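Local coordinates for protein catalase (Corynebacterium glutamicum, PDB 4B7H) that breaks down hydrogen peroxide to water and oxygen as a haem catalase, here with nitric oxide and NADPH bound, at residues T90-D93 / L94-P97; D258-N261 / A262-G266; R317-F320 / A321-Q325. All blocks are in the same frame, centred on the assembly; numbering follows the deposited sequence.

How the contacts relate
All three contacts are local, between side chains a few residues apart in one continuous run of chain, and together they illustrate how a short turn solves its polar bookkeeping according to its place in the fold. Contact 1, partly buried between strands 73-82 and 100-108, is a loop with a brief 3-10 turn, to which a glutamine side chain adds two bonds. Contact 2, also partly buried, closes helix 254-264 with regular backbone bonds and a Schellman end. Contact 3, buried, spans helix 319-324, from side-chain capping to a wider turn. Side chains of all three touch strand 73-82. Contacts 2 and 3 have centres about 17 Å apart; the centre of contact 1 is about 30 Å from that of contact 2.

Contact 1. Residues T90-D93 / L94-P97; sequences TKAD and LFQP
Gln-96 folds its carboxamide back over the turn, and its NE2 donates to two backbone carbonyls at once: Thr-90 O at 2.9 Å and Ala-92 O at 3.0 Å from Gln-96 NE2. Both acceptors lie close to the amide plane, although each carbonyl is met from above its own plane. With CG beside the backbone N (chi1 -58°), a bend at chi2 (-54°) folds the carboxamide back. Ala-92 O has a second donor, Phe-95 N at 3.0 Å, arriving at the opposite face of its carbonyl plane from Gln-96 NE2. This bond and the one from Gln-96 N to Asp-93 O, over 3.2 Å, each span three residues and form a 3-10 turn. At the other end, Thr-90 OG1 accepts from Ala-92 N at 3.0 Å, an ST turn, and also bonds Gly-336 O. Asp-93 OD2 makes a salt bridge with Lys-99. Apolar groups gather on the inner side: Ala-92 CB is 3.9 Å from Leu-94 CD2 and 4.0 Å from Phe-95 CD2, while Leu-94 CD2 sits over one face of the Phe-95 ring, which also meets Trp-216. A side-chain amide thus supplements the backbone donors, so that Thr-90 O and Ala-92 O are both met from within the loop.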
ATOM      1  N   THR A  90      39.876   9.958 -11.419  1.00 13.20           N
ATOM      2  CA  THR A  90      38.834   9.792 -10.406  1.00 13.20           C
ATOM      3  C   THR A  90      39.377   9.259  -9.093  1.00 11.53           C
ATOM      4  O   THR A  90      40.303   8.442  -9.073  1.00 13.18           O
ATOM      5  CB  THR A  90      37.687   8.865 -10.887  1.00 12.79           C
ATOM      6  OG1 THR A  90      36.679   8.777  -9.868  1.00 12.41           O
ATOM      7  CG2 THR A  90      38.218   7.469 -11.195  1.00 13.80           C
ATOM      8  N   LYS A  91      38.790   9.737  -8.001  1.00 11.64           N
ATOM      9  CA  LYS A  91      39.119   9.252  -6.674  1.00 11.47           C
ATOM     10  C   LYS A  91      38.122   8.202  -6.205  1.00 10.65           C
ATOM     11  O   LYS A  91      38.215   7.732  -5.069  1.00 12.45           O
ATOM     12  CB  LYS A  91      39.134  10.407  -5.669  1.00 11.98           C
ATOM     13  CG  LYS A  91      37.758  11.026  -5.417  1.00 12.02           C
ATOM     14  CD  LYS A  91      37.794  12.083  -4.319  1.00 14.12           C
ATOM     15  CE  LYS A  91      36.414  12.680  -4.070  1.00 16.99           C
ATOM     16  NZ  LYS A  91      36.469  13.735  -3.024  1.00 19.51           N
ATOM     17  N   ALA A  92      37.169   7.833  -7.063  1.00 10.89           N
ATOM     18  CA  ALA A  92      36.141   6.873  -6.653  1.00 11.25           C
ATOM     19  C   ALA A  92      36.813   5.582  -6.173  1.00 11.99           C
ATOM     20  O   ALA A  92      37.649   5.011  -6.874  1.00 12.25           O
ATOM     21  CB  ALA A  92      35.169   6.592  -7.801  1.00 10.88           C
ATOM     22  N   ASP A  93      36.461   5.140  -4.970  1.00 10.67           N
ATOM     23  CA  ASP A  93      37.176   4.039  -4.338  1.00 11.14           C
ATOM     24  C   ASP A  93      37.221   2.770  -5.188  1.00 10.24           C
ATOM     25  O   ASP A  93      38.282   2.161  -5.338  1.00 11.98           O
ATOM     26  CB  ASP A  93      36.613   3.741  -2.951  1.00 12.07           C
ATOM     27  CG  ASP A  93      37.543   2.877  -2.133  1.00 13.33           C
ATOM     28  OD1 ASP A  93      38.544   3.419  -1.602  1.00 17.07           O
ATOM     29  OD2 ASP A  93      37.280   1.656  -2.027  1.00 13.27           O
ATOM     30  N   LEU A  94      36.088   2.389  -5.775  1.00  9.58           N
ATOM     31  CA  LEU A  94      36.022   1.134  -6.524  1.00 11.05           C
ATOM     32  C   LEU A  94      36.919   1.133  -7.768  1.00 11.37           C
ATOM     33  O   LEU A  94      37.226   0.064  -8.304  1.00 11.78           O
ATOM     34  CB  LEU A  94      34.583   0.797  -6.937  1.00 10.01           C
ATOM     35  CG  LEU A  94      34.058   1.451  -8.225  1.00 10.58           C
ATOM     36  CD1 LEU A  94      32.755   0.782  -8.649  1.00 10.98           C
ATOM     37  CD2 LEU A  94      33.850   2.956  -8.057  1.00 11.93           C
ATOM     38  N   PHE A  95      37.323   2.316  -8.234  1.00 11.46           N
ATOM     39  CA  PHE A  95      38.103   2.426  -9.471  1.00 12.17           C
ATOM     40  C   PHE A  95      39.605   2.570  -9.228  1.00 13.76           C
ATOM     41  O   PHE A  95      40.373   2.705 -10.179  1.00 15.07           O
ATOM     42  CB  PHE A  95      37.607   3.599 -10.332  1.00 11.67           C
ATOM     43  CG  PHE A  95      36.256   3.376 -10.966  1.00 11.54           C
ATOM     44  CD1 PHE A  95      35.880   2.121 -11.437  1.00 11.95           C
ATOM     45  CD2 PHE A  95      35.372   4.436 -11.112  1.00 12.46           C
ATOM     46  CE1 PHE A  95      34.630   1.931 -12.026  1.00 13.14           C
ATOM     47  CE2 PHE A  95      34.125   4.258 -11.699  1.00 12.52           C
ATOM     48  CZ  PHE A  95      33.756   3.006 -12.159  1.00 12.33           C
ATOM     49  N   GLN A  96      40.025   2.546  -7.964  1.00 12.18           N
ATOM     50  CA  GLN A  96      41.450   2.676  -7.639  1.00 12.84           C
ATOM     51  C   GLN A  96      42.230   1.398  -7.991  1.00 13.64           C
ATOM     52  O   GLN A  96      41.646   0.320  -8.101  1.00 13.59           O
ATOM     53  CB  GLN A  96      41.632   3.067  -6.167  1.00 13.27           C
ATOM     54  CG  GLN A  96      40.929   4.367  -5.782  1.00 12.84           C
ATOM     55  CD  GLN A  96      41.323   5.536  -6.669  1.00 13.28           C
ATOM     56  OE1 GLN A  96      42.485   5.956  -6.686  1.00 16.00           O
ATOM     57  NE2 GLN A  96      40.358   6.068  -7.420  1.00 13.20           N
ATOM     58  N   PRO A  97      43.557   1.514  -8.192  1.00 12.51           N
ATOM     59  CA  PRO A  97      44.335   0.367  -8.677  1.00 15.59           C
ATOM     60  C   PRO A  97      44.151  -0.902  -7.848  1.00 16.14           C
ATOM     61  O   PRO A  97      44.145  -0.860  -6.616  1.00 16.94           O
ATOM     62  CB  PRO A  97      45.782   0.859  -8.568  1.00 16.87           C
ATOM     63  CG  PRO A  97      45.679   2.329  -8.770  1.00 19.68           C
ATOM     64  CD  PRO A  97      44.385   2.735  -8.115  1.00 14.52           C
TER

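Contact 2. Residues D258-N261 / A262-G266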
ATOM      1  N   ASP A 258      19.350 -18.625 -20.594  1.00  9.76           N
ATOM      2  CA  ASP A 258      20.732 -18.655 -21.066  1.00  9.07           C
ATOM      3  C   ASP A 258      21.721 -18.189 -20.001  1.00  8.97           C
ATOM      4  O   ASP A 258      22.774 -18.808 -19.811  1.00  9.99           O
ATOM      5  CB  ASP A 258      20.896 -17.798 -22.318  1.00 10.39           C
ATOM      6  CG  ASP A 258      22.350 -17.575 -22.675  1.00 10.31           C
ATOM      7  OD1 ASP A 258      22.922 -18.420 -23.402  1.00 11.69           O
ATOM      8  OD2 ASP A 258      22.930 -16.565 -22.215  1.00 10.15           O
ATOM      9  N   LEU A 259      21.399 -17.094 -19.318  1.00  9.19           N
ATOM     10  CA  LEU A 259      22.333 -16.558 -18.330  1.00  9.96           C
ATOM     11  C   LEU A 259      22.452 -17.501 -17.123  1.00  9.45           C
ATOM     12  O   LEU A 259      23.569 -17.754 -16.639  1.00 10.19           O
ATOM     13  CB  LEU A 259      21.952 -15.132 -17.902  1.00  9.30           C
ATOM     14  CG  LEU A 259      22.893 -14.492 -16.873  1.00 10.10           C
ATOM     15  CD1 LEU A 259      24.294 -14.299 -17.451  1.00 12.29           C
ATOM     16  CD2 LEU A 259      22.333 -13.175 -16.374  1.00 10.74           C
ATOM     17  N   TYR A 260      21.318 -18.036 -16.661  1.00  9.07           N
ATOM     18  CA  TYR A 260      21.309 -18.994 -15.559  1.00 10.19           C
ATOM     19  C   TYR A 260      22.186 -20.196 -15.906  1.00  9.47           C
ATOM     20  O   TYR A 260      23.042 -20.606 -15.122  1.00  9.90           O
ATOM     21  CB  TYR A 260      19.872 -19.453 -15.239  1.00 12.58           C
ATOM     22  CG  TYR A 260      19.819 -20.754 -14.436  1.00 14.59           C
ATOM     23  CD1 TYR A 260      20.029 -20.753 -13.068  1.00 13.93           C
ATOM     24  CD2 TYR A 260      19.574 -21.977 -15.058  1.00 16.79           C
ATOM     25  CE1 TYR A 260      19.990 -21.929 -12.318  1.00 13.10           C
ATOM     26  CE2 TYR A 260      19.542 -23.159 -14.332  1.00 17.97           C
ATOM     27  CZ  TYR A 260      19.748 -23.128 -12.959  1.00 17.91           C
ATOM     28  OH  TYR A 260      19.713 -24.299 -12.234  1.00 25.73           O
ATOM     29  N   ASN A 261      21.950 -20.761 -17.083  1.00 10.28           N
ATOM     30  CA  ASN A 261      22.687 -21.941 -17.519  1.00 12.82           C
ATOM     31  C   ASN A 261      24.182 -21.670 -17.687  1.00 12.12           C
ATOM     32  O   ASN A 261      25.009 -22.489 -17.293  1.00 13.28           O
ATOM     33  CB  ASN A 261      22.105 -22.485 -18.827  1.00 14.77           C
ATOM     34  CG  ASN A 261      20.794 -23.226 -18.631  1.00 19.32           C
ATOM     35  OD1 ASN A 261      20.506 -23.733 -17.551  1.00 24.81           O
ATOM     36  ND2 ASN A 261      20.002 -23.312 -19.693  1.00 23.78           N
ATOM     37  N   ALA A 262      24.531 -20.519 -18.261  1.00 11.14           N
ATOM     38  CA  ALA A 262      25.938 -20.182 -18.478  1.00 11.44           C
ATOM     39  C   ALA A 262      26.678 -20.161 -17.149  1.00 11.10           C
ATOM     40  O   ALA A 262      27.764 -20.737 -17.003  1.00 12.49           O
ATOM     41  CB  ALA A 262      26.068 -18.841 -19.173  1.00 12.55           C
ATOM     42  N   ILE A 263      26.083 -19.514 -16.161  1.00 10.56           N
ATOM     43  CA  ILE A 263      26.739 -19.407 -14.866  1.00 11.00           C
ATOM     44  C   ILE A 263      26.777 -20.755 -14.138  1.00 12.08           C
ATOM     45  O   ILE A 263      27.795 -21.101 -13.530  1.00 13.56           O
ATOM     46  CB  ILE A 263      26.113 -18.293 -14.009  1.00 10.86           C
ATOM     47  CG1 ILE A 263      26.399 -16.946 -14.669  1.00 11.44           C
ATOM     48  CG2 ILE A 263      26.660 -18.321 -12.580  1.00 11.43           C
ATOM     49  CD1 ILE A 263      25.712 -15.796 -14.009  1.00 11.88           C
ATOM     50  N   GLU A 264      25.692 -21.525 -14.229  1.00 12.85           N
ATOM     51  CA  GLU A 264      25.654 -22.853 -13.614  1.00 13.77           C
ATOM     52  C   GLU A 264      26.731 -23.771 -14.197  1.00 15.36           C
ATOM     53  O   GLU A 264      27.293 -24.620 -13.492  1.00 17.68           O
ATOM     54  CB  GLU A 264      24.274 -23.493 -13.801  1.00 17.64           C
ATOM     55  CG  GLU A 264      23.192 -22.929 -12.902  1.00 23.25           C
ATOM     56  CD  GLU A 264      23.498 -23.121 -11.423  1.00 25.46           C
ATOM     57  OE1 GLU A 264      23.744 -24.278 -11.020  1.00 27.14           O
ATOM     58  OE2 GLU A 264      23.503 -22.113 -10.667  1.00 24.19           O
ATOM     59  N   ASN A 265      27.026 -23.579 -15.481  1.00 14.03           N
ATOM     60  CA  ASN A 265      27.988 -24.418 -16.188  1.00 14.98           C
ATOM     61  C   ASN A 265      29.420 -23.905 -16.084  1.00 15.17           C
ATOM     62  O   ASN A 265      30.338 -24.506 -16.631  1.00 18.52           O
ATOM     63  CB  ASN A 265      27.596 -24.562 -17.664  1.00 16.96           C
ATOM     64  CG  ASN A 265      26.280 -25.287 -17.851  1.00 24.79           C
ATOM     65  OD1 ASN A 265      25.853 -26.058 -16.991  1.00 27.67           O
ATOM     66  ND2 ASN A 265      25.627 -25.042 -18.983  1.00 23.11           N
ATOM     67  N   GLY A 266      29.615 -22.788 -15.394  1.00 15.14           N
ATOM     68  CA  GLY A 266      30.949 -22.241 -15.223  1.00 14.82           C
ATOM     69  C   GLY A 266      31.442 -21.387 -16.378  1.00 14.10           C
ATOM     70  O   GLY A 266      32.616 -21.000 -16.417  1.00 17.05           O
TER
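Ala-262 opens the second segment with a regular helical bond, its N donating to Asp-258 O at 2.9 Å, while its CB rests 3.4 Å from that same Asp-258 O. Asp-258 itself turns its carboxylate to Arg-204 in a salt bridge. Ile-263 follows with a bond from its N to Leu-259 O. Its CD1 lies 4.0 Å from Leu-259 CD1, the two side chains running side by side and pointing the same way, toward strand 73-82, with Ile-263 touching Ala-76 and Leu-259 touching His-74. Glu-264 N bonds Tyr-260 O, and its side chain doubles back over the tyrosine: CG stands 3.6 Å from the centroid of the Tyr-260 ring, a CH-pi contact over the face, offset toward the rim. Its chi1 (-75°) puts CG over the ring; the bend at chi2 then turns the carboxylate, whose plane lies 15° from the ring plane. Tyr-260 OH hydrogen-bonds Lys-167 NZ of the second subunit. Asn-265 N reaches Asn-261 O at 2.9 Å. Gly-266, with positive phi (83°), ends the helix in a Schellman motif; its N bonds Ile-263 O at 3.1 Å. The chemistry implies a division of labour: apolar branches join the helix end to the sheet, while the tyrosine ring, covered on one face by a glutamate methylene, carries its hydroxyl to the subunit interface.

Contact 3. Residues R317-F320 / A321-Q325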
ATOM      1  N   ARG A 317      20.337 -16.601  -5.310  1.00  9.10           N
ATOM      2  CA  ARG A 317      19.790 -17.687  -4.498  1.00  9.88           C
ATOM      3  C   ARG A 317      18.270 -17.753  -4.638  1.00  8.44           C
ATOM      4  O   ARG A 317      17.693 -18.838  -4.642  1.00  9.40           O
ATOM      5  CB  ARG A 317      20.131 -17.489  -3.021  1.00 10.87           C
ATOM      6  CG  ARG A 317      21.584 -17.199  -2.712  1.00 14.01           C
ATOM      7  CD  ARG A 317      22.458 -18.409  -2.878  1.00 16.72           C
ATOM      8  NE  ARG A 317      23.771 -18.215  -2.262  1.00 14.70           N
ATOM      9  CZ  ARG A 317      24.890 -18.771  -2.713  1.00 14.86           C
ATOM     10  NH1 ARG A 317      24.857 -19.544  -3.790  1.00 16.93           N
ATOM     11  NH2 ARG A 317      26.043 -18.546  -2.095  1.00 15.08           N
ATOM     12  N   ASN A 318      17.628 -16.589  -4.732  1.00  8.36           N
ATOM     13  CA  ASN A 318      16.175 -16.506  -4.854  1.00  8.21           C
ATOM     14  C   ASN A 318      15.858 -15.334  -5.777  1.00  7.57           C
ATOM     15  O   ASN A 318      16.201 -14.188  -5.470  1.00  8.06           O
ATOM     16  CB  ASN A 318      15.507 -16.341  -3.474  1.00  8.66           C
ATOM     17  CG  ASN A 318      13.987 -16.220  -3.557  1.00  8.86           C
ATOM     18  OD1 ASN A 318      13.465 -15.276  -4.149  1.00  8.58           O
ATOM     19  ND2 ASN A 318      13.272 -17.163  -2.942  1.00  8.91           N
ATOM     20  N   PHE A 319      15.250 -15.642  -6.920  1.00  7.50           N
ATOM     21  CA  PHE A 319      15.026 -14.685  -7.994  1.00  7.53           C
ATOM     22  C   PHE A 319      14.180 -13.492  -7.539  1.00  7.70           C
ATOM     23  O   PHE A 319      14.546 -12.347  -7.757  1.00  7.06           O
ATOM     24  CB  PHE A 319      14.364 -15.403  -9.174  1.00  7.95           C
ATOM     25  CG  PHE A 319      14.126 -14.526 -10.367  1.00  9.38           C
ATOM     26  CD1 PHE A 319      12.948 -13.806 -10.492  1.00 11.42           C
ATOM     27  CD2 PHE A 319      15.078 -14.433 -11.370  1.00 12.54           C
ATOM     28  CE1 PHE A 319      12.726 -12.996 -11.595  1.00 14.05           C
ATOM     29  CE2 PHE A 319      14.862 -13.623 -12.480  1.00 12.68           C
ATOM     30  CZ  PHE A 319      13.687 -12.901 -12.585  1.00 13.09           C
ATOM     31  N   PHE A 320      13.032 -13.758  -6.923  1.00  7.11           N
ATOM     32  CA  PHE A 320      12.158 -12.672  -6.497  1.00  7.26           C
ATOM     33  C   PHE A 320      12.852 -11.801  -5.457  1.00  6.19           C
ATOM     34  O   PHE A 320      12.862 -10.567  -5.562  1.00  6.59           O
ATOM     35  CB  PHE A 320      10.839 -13.210  -5.936  1.00  8.46           C
ATOM     36  CG  PHE A 320       9.916 -12.131  -5.435  1.00  8.24           C
ATOM     37  CD1 PHE A 320       8.999 -11.540  -6.294  1.00  9.47           C
ATOM     38  CD2 PHE A 320       9.973 -11.698  -4.113  1.00  8.14           C
ATOM     39  CE1 PHE A 320       8.138 -10.543  -5.839  1.00 11.52           C
ATOM     40  CE2 PHE A 320       9.122 -10.700  -3.652  1.00  9.46           C
ATOM     41  CZ  PHE A 320       8.206 -10.120  -4.522  1.00 10.91           C
ATOM     42  N   ALA A 321      13.434 -12.438  -4.442  1.00  7.62           N
ATOM     43  CA  ALA A 321      13.977 -11.679  -3.320  1.00  7.52           C
ATOM     44  C   ALA A 321      15.166 -10.812  -3.709  1.00  7.33           C
ATOM     45  O   ALA A 321      15.357  -9.740  -3.132  1.00  7.89           O
ATOM     46  CB  ALA A 321      14.354 -12.602  -2.171  1.00  9.35           C
ATOM     47  N   GLN A 322      15.965 -11.281  -4.669  1.00  7.44           N
ATOM     48  CA  GLN A 322      17.249 -10.654  -4.987  1.00  7.68           C
ATOM     49  C   GLN A 322      17.311  -9.935  -6.331  1.00  7.50           C
ATOM     50  O   GLN A 322      18.172  -9.076  -6.524  1.00  9.58           O
ATOM     51  CB  GLN A 322      18.370 -11.691  -4.891  1.00  8.83           C
ATOM     52  CG  GLN A 322      18.524 -12.227  -3.483  1.00  9.06           C
ATOM     53  CD  GLN A 322      19.515 -13.359  -3.402  1.00  8.83           C
ATOM     54  OE1 GLN A 322      19.528 -14.246  -4.252  1.00 10.24           O
ATOM     55  NE2 GLN A 322      20.347 -13.338  -2.375  1.00  9.38           N
ATOM     56  N   ILE A 323      16.422 -10.300  -7.256  1.00  7.36           N
ATOM     57  CA  ILE A 323      16.374  -9.675  -8.580  1.00  8.26           C
ATOM     58  C   ILE A 323      15.109  -8.827  -8.736  1.00  7.60           C
ATOM     59  O   ILE A 323      15.191  -7.635  -9.038  1.00  8.08           O
ATOM     60  CB  ILE A 323      16.488 -10.702  -9.733  1.00  8.50           C
ATOM     61  CG1 ILE A 323      17.775 -11.523  -9.595  1.00 11.23           C
ATOM     62  CG2 ILE A 323      16.425  -9.998 -11.079  1.00  9.46           C
ATOM     63  CD1 ILE A 323      19.060 -10.703  -9.627  1.00 13.06           C
ATOM     64  N   GLU A 324      13.936  -9.414  -8.501  1.00  7.20           N
ATOM     65  CA  GLU A 324      12.718  -8.611  -8.625  1.00  6.75           C
ATOM     66  C   GLU A 324      12.756  -7.418  -7.669  1.00  8.08           C
ATOM     67  O   GLU A 324      12.359  -6.312  -8.043  1.00  7.55           O
ATOM     68  CB  GLU A 324      11.445  -9.439  -8.416  1.00  8.81           C
ATOM     69  CG  GLU A 324      10.151  -8.626  -8.568  1.00  8.84           C
ATOM     70  CD  GLU A 324       9.898  -8.118  -9.986  1.00 11.28           C
ATOM     71  OE1 GLU A 324      10.455  -8.692 -10.953  1.00 12.67           O
ATOM     72  OE2 GLU A 324       9.137  -7.131 -10.138  1.00 12.01           O
ATOM     73  N   GLN A 325      13.267  -7.643  -6.457  1.00  7.03           N
ATOM     74  CA  GLN A 325      13.318  -6.611  -5.417  1.00  7.46           C
ATOM     75  C   GLN A 325      14.582  -5.743  -5.417  1.00  7.07           C
ATOM     76  O   GLN A 325      14.699  -4.837  -4.585  1.00  7.90           O
ATOM     77  CB  GLN A 325      13.183  -7.235  -4.026  1.00  7.93           C
ATOM     78  CG  GLN A 325      11.836  -7.867  -3.770  1.00  7.99           C
ATOM     79  CD  GLN A 325      11.640  -8.266  -2.321  1.00  7.49           C
ATOM     80  OE1 GLN A 325      10.554  -8.078  -1.760  1.00  8.72           O
ATOM     81  NE2 GLN A 325      12.689  -8.832  -1.703  1.00  9.30           N
TER
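Two side chains brace the start of helix 319-324: Asn-318 OD1 caps Ala-321 N, and Gln-322 OE1 takes Asn-318 N. The N-cap bond from Ala-321 N to Asn-318 OD1 is 2.9 Å long and nearly straight (169°); a chi1 of 179° swings Asn-318 CG alongside the carbonyl carbon, which carries OD1 over the first turn. Gln-322 OE1 accepts Asn-318 N at 3.1 Å, and more weakly Arg-317 N, its extended chain reaching back to the residues ahead of the helix, while Gln-322 N bonds Asn-318 O to close that turn. Beyond this cap the helix widens into a pi-type turn: Phe-319 O accepts both Ile-323 N at 2.8 Å and Glu-324 N at 3.1 Å, and Gln-325 N reaches Phe-320 O. Ile-323 CG2 lies over one face of the Phe-319 ring, 4.2 Å from Phe-319 CE2, and the Ile-323 side chain is about 7 Å from a haem; Phe-320 CD1 is 3.9 Å from Glu-324 CB. Gln-325 turns NE2 back to Ala-321 O at 3.2 Å, and its OE1 accepts from Gln-386 N of the third subunit. Farther out, Val-10 O holds Gln-322 NE2, Asp-11 forms a salt bridge with Arg-317, and Arg-67 donates to both Ile-323 O and Glu-324 O, with Arg-359 donating to Glu-324 O as well. Thus the short helix follows strand 305-314, meets two other subunits, and lays Phe-319 and Ile-323 against strand 73-82.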